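Local coordinates for protein sarcoplasmic calcium-binding proteins II, V, VI, and VII (Branchiostoma lanceolatum, PDB 2SAS) that binds calcium ions through EF-hand sites and, like parvalbumins, seems to be more abundant in fast-contracting muscle, at residues Leu136-Ile148 and Ala173-Pro185. Numbering follows the deposited sequence.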
# COMPACT_ATOMS: atom_id res chain seq x y z
N LEU A 136 -0.03 -3.75 3.86
CA LEU A 136 1.18 -4.05 3.03
C LEU A 136 1.13 -5.40 2.35
O LEU A 136 0.51 -6.34 2.90
CB LEU A 136 2.40 -4.05 3.96
CG LEU A 136 2.37 -2.97 5.04
CD1 LEU A 136 3.51 -3.22 5.98
CD2 LEU A 136 2.44 -1.63 4.29
N GLN A 137 1.85 -5.51 1.24
CA GLN A 137 1.86 -6.74 0.45
C GLN A 137 2.87 -7.79 0.86
O GLN A 137 3.72 -8.23 0.07
CB GLN A 137 1.87 -6.48 -1.06
CG GLN A 137 1.14 -5.24 -1.57
CD GLN A 137 -0.21 -4.96 -0.97
OE1 GLN A 137 -1.23 -5.54 -1.31
NE2 GLN A 137 -0.28 -4.04 -0.01
N CYS A 138 2.75 -8.31 2.07
CA CYS A 138 3.63 -9.37 2.59
C CYS A 138 3.33 -10.71 1.96
O CYS A 138 2.53 -11.45 2.60
CB CYS A 138 3.33 -9.41 4.11
SG CYS A 138 3.93 -7.92 4.94
N ALA A 139 3.91 -11.11 0.85
CA ALA A 139 3.63 -12.37 0.17
C ALA A 139 4.21 -13.65 0.75
O ALA A 139 3.88 -14.80 0.36
CB ALA A 139 4.08 -12.27 -1.30
N ASP A 140 5.13 -13.52 1.65
CA ASP A 140 5.80 -14.67 2.35
C ASP A 140 6.16 -13.93 3.63
O ASP A 140 7.11 -13.15 3.60
CB ASP A 140 6.90 -15.17 1.46
CG ASP A 140 7.62 -16.42 1.90
OD1 ASP A 140 7.71 -16.69 3.09
OD2 ASP A 140 8.11 -17.16 1.03
N VAL A 141 5.35 -13.99 4.65
CA VAL A 141 5.68 -13.20 5.88
C VAL A 141 6.92 -13.77 6.53
O VAL A 141 7.84 -12.98 6.84
CB VAL A 141 4.45 -12.87 6.71
CG1 VAL A 141 4.79 -11.82 7.78
CG2 VAL A 141 3.28 -12.35 5.92
N PRO A 142 7.02 -15.07 6.75
CA PRO A 142 8.20 -15.72 7.33
C PRO A 142 9.47 -15.34 6.61
O PRO A 142 10.52 -15.15 7.29
CB PRO A 142 7.93 -17.24 7.18
CG PRO A 142 6.42 -17.31 7.17
CD PRO A 142 5.95 -16.06 6.42
N ALA A 143 9.51 -15.21 5.29
CA ALA A 143 10.74 -14.79 4.59
C ALA A 143 11.06 -13.32 4.85
O ALA A 143 12.22 -12.94 4.82
CB ALA A 143 10.65 -15.00 3.10
N VAL A 144 10.05 -12.47 5.02
CA VAL A 144 10.31 -11.04 5.29
C VAL A 144 10.83 -10.98 6.72
O VAL A 144 11.74 -10.23 7.06
CB VAL A 144 9.06 -10.16 5.05
CG1 VAL A 144 9.24 -8.78 5.65
CG2 VAL A 144 8.67 -10.11 3.59
N TYR A 145 10.23 -11.80 7.57
CA TYR A 145 10.70 -11.80 8.99
C TYR A 145 12.12 -12.30 9.11
O TYR A 145 12.86 -11.90 10.02
CB TYR A 145 9.76 -12.69 9.80
CG TYR A 145 9.97 -12.58 11.27
CD1 TYR A 145 9.40 -11.45 11.86
CD2 TYR A 145 10.67 -13.49 12.06
CE1 TYR A 145 9.52 -11.22 13.22
CE2 TYR A 145 10.78 -13.27 13.46
CZ TYR A 145 10.21 -12.15 14.00
OH TYR A 145 10.28 -11.83 15.32
N ASN A 146 12.56 -13.18 8.23
CA ASN A 146 13.94 -13.70 8.28
C ASN A 146 14.95 -12.67 7.82
O ASN A 146 16.12 -12.71 8.25
CB ASN A 146 14.01 -15.10 7.64
CG ASN A 146 13.66 -16.14 8.72
OD1 ASN A 146 14.53 -16.66 9.45
ND2 ASN A 146 12.39 -16.44 8.89
N VAL A 147 14.56 -11.72 6.96
CA VAL A 147 15.52 -10.65 6.58
C VAL A 147 15.69 -9.79 7.83
O VAL A 147 16.77 -9.39 8.26
CB VAL A 147 15.02 -9.86 5.38
CG1 VAL A 147 15.84 -8.57 5.19
CG2 VAL A 147 14.96 -10.67 4.10
N ILE A 148 14.55 -9.51 8.51
CA ILE A 148 14.64 -8.70 9.73
C ILE A 148 15.44 -9.33 10.87
O ILE A 148 16.23 -8.67 11.59
CB ILE A 148 13.22 -8.33 10.25
CG1 ILE A 148 12.29 -7.87 9.08
CG2 ILE A 148 13.36 -7.29 11.38
CD1 ILE A 148 10.89 -7.39 9.58
N ALA A 173 19.16 2.74 -1.79
CA ALA A 173 18.99 1.40 -2.33
C ALA A 173 18.25 0.43 -1.43
O ALA A 173 18.47 0.48 -0.22
CB ALA A 173 20.40 0.78 -2.57
N ALA A 174 17.55 -0.50 -2.06
CA ALA A 174 16.78 -1.54 -1.37
C ALA A 174 17.63 -2.35 -0.42
O ALA A 174 18.63 -2.96 -0.80
CB ALA A 174 16.08 -2.42 -2.40
N ASP A 175 17.24 -2.33 0.86
CA ASP A 175 17.98 -3.06 1.91
C ASP A 175 16.92 -3.50 2.92
O ASP A 175 15.70 -3.35 2.65
CB ASP A 175 19.07 -2.13 2.44
CG ASP A 175 18.61 -0.87 3.18
OD1 ASP A 175 17.42 -0.61 3.39
OD2 ASP A 175 19.45 -0.08 3.66
N ALA A 176 17.35 -3.97 4.05
CA ALA A 176 16.49 -4.43 5.13
C ALA A 176 15.45 -3.42 5.57
O ALA A 176 14.41 -3.91 6.11
CB ALA A 176 17.32 -4.86 6.37
N GLY A 177 15.71 -2.12 5.41
CA GLY A 177 14.69 -1.09 5.87
C GLY A 177 13.44 -1.34 5.05
O GLY A 177 12.30 -0.98 5.40
N ASN A 178 13.53 -2.00 3.91
CA ASN A 178 12.36 -2.30 3.10
C ASN A 178 11.32 -3.21 3.80
O ASN A 178 10.20 -3.21 3.29
CB ASN A 178 12.70 -2.93 1.78
CG ASN A 178 13.33 -2.07 0.71
OD1 ASN A 178 13.14 -2.41 -0.47
ND2 ASN A 178 14.09 -1.06 1.03
N THR A 179 11.69 -3.96 4.78
CA THR A 179 10.85 -4.92 5.53
C THR A 179 9.69 -4.30 6.25
O THR A 179 8.66 -4.97 6.44
CB THR A 179 11.71 -5.84 6.48
OG1 THR A 179 12.31 -4.98 7.46
CG2 THR A 179 12.84 -6.54 5.68
N LEU A 180 9.87 -3.01 6.50
CA LEU A 180 8.85 -2.21 7.19
C LEU A 180 7.72 -1.88 6.24
O LEU A 180 6.63 -1.48 6.66
CB LEU A 180 9.57 -1.07 7.88
CG LEU A 180 10.65 -1.43 8.90
CD1 LEU A 180 11.27 -0.17 9.49
CD2 LEU A 180 9.97 -2.22 10.04
N MET A 181 7.92 -2.07 4.96
CA MET A 181 6.86 -1.78 3.96
C MET A 181 6.30 -3.17 3.58
O MET A 181 5.47 -3.37 2.70
CB MET A 181 7.36 -1.00 2.76
CG MET A 181 7.91 0.36 2.98
SD MET A 181 8.62 1.03 1.41
CE MET A 181 10.00 -0.01 1.09
N GLY A 182 6.86 -4.14 4.34
CA GLY A 182 6.48 -5.53 4.23
C GLY A 182 7.16 -6.18 3.03
O GLY A 182 6.66 -7.18 2.51
N GLN A 183 8.27 -5.62 2.59
CA GLN A 183 8.90 -6.29 1.42
C GLN A 183 10.30 -6.77 1.64
O GLN A 183 11.06 -6.32 2.50
CB GLN A 183 8.66 -5.47 0.19
CG GLN A 183 9.09 -4.01 0.16
CD GLN A 183 9.61 -3.82 -1.28
OE1 GLN A 183 8.78 -4.00 -2.17
NE2 GLN A 183 10.91 -3.65 -1.39
N LYS A 184 10.66 -7.76 0.82
CA LYS A 184 12.04 -8.31 0.93
C LYS A 184 12.97 -7.45 0.06
O LYS A 184 12.59 -7.06 -1.05
CB LYS A 184 12.06 -9.72 0.33
CG LYS A 184 11.83 -10.88 1.27
CD LYS A 184 11.15 -12.07 0.56
CE LYS A 184 9.65 -11.99 0.75
NZ LYS A 184 8.90 -12.98 -0.06
N PRO A 185 14.18 -7.21 0.54
CA PRO A 185 15.14 -6.43 -0.25
C PRO A 185 15.64 -7.21 -1.45
O PRO A 185 16.60 -8.03 -1.33
CB PRO A 185 16.28 -6.13 0.70
CG PRO A 185 16.20 -7.14 1.78
CD PRO A 185 14.73 -7.52 1.88
OXT PRO A 185 15.12 -7.00 -2.51
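Leu136 lies against the backbone of the C-terminal tail, its CB 3.4 Å from Met181 O and CD1 beside Leu180 O. Next, Cys138 SG, the sulfur of its disulfide with Cys131, sits 3.6 Å from Gly182 CA. Asp140 is the N-cap of helix 141-149: its OD1 accepts from Ala143 N from above the carboxylate plane. Lys184 NZ comes to 3.3 Å from Asp140 CB, yet stays 4.4 Å from Asp140 OD2, too far for a salt bridge. The lysine's aliphatic part, bent at chi3 (-94°), runs over Ala143 CB and brings CE to 3.5 Å from Val144 CG2, while Val144 CG1 faces Thr179 CB. One turn on, Val147 CG1 touches both Thr179 CG2 and the Pro185 ring at CD. Ile148 and Thr179 pass each other in opposite directions, Ile148 CG1 lying 3.3 Å from Thr179 CB. Thr179 OG1, at chi1 64°, is turned back to Ala176 O, 2.7 Å away and nearly in line with the C=O. A glycine in place of Thr179 would probably leave Val147 and Ile148 facing a gap and Ala176 O without its hydroxyl donor. No hydrogen bond joins the segments; aliphatic groups meet each other and the tail backbone by van der Waals contact. The C-terminal tail thus folds back over the first helix of the fourth EF-hand region, with Phe127 of helix 124-130 touching Val144 and Ile148, Leu164 of helix 158-170 touching Ile148, and Phe12 of helix 4-18 touching Leu136.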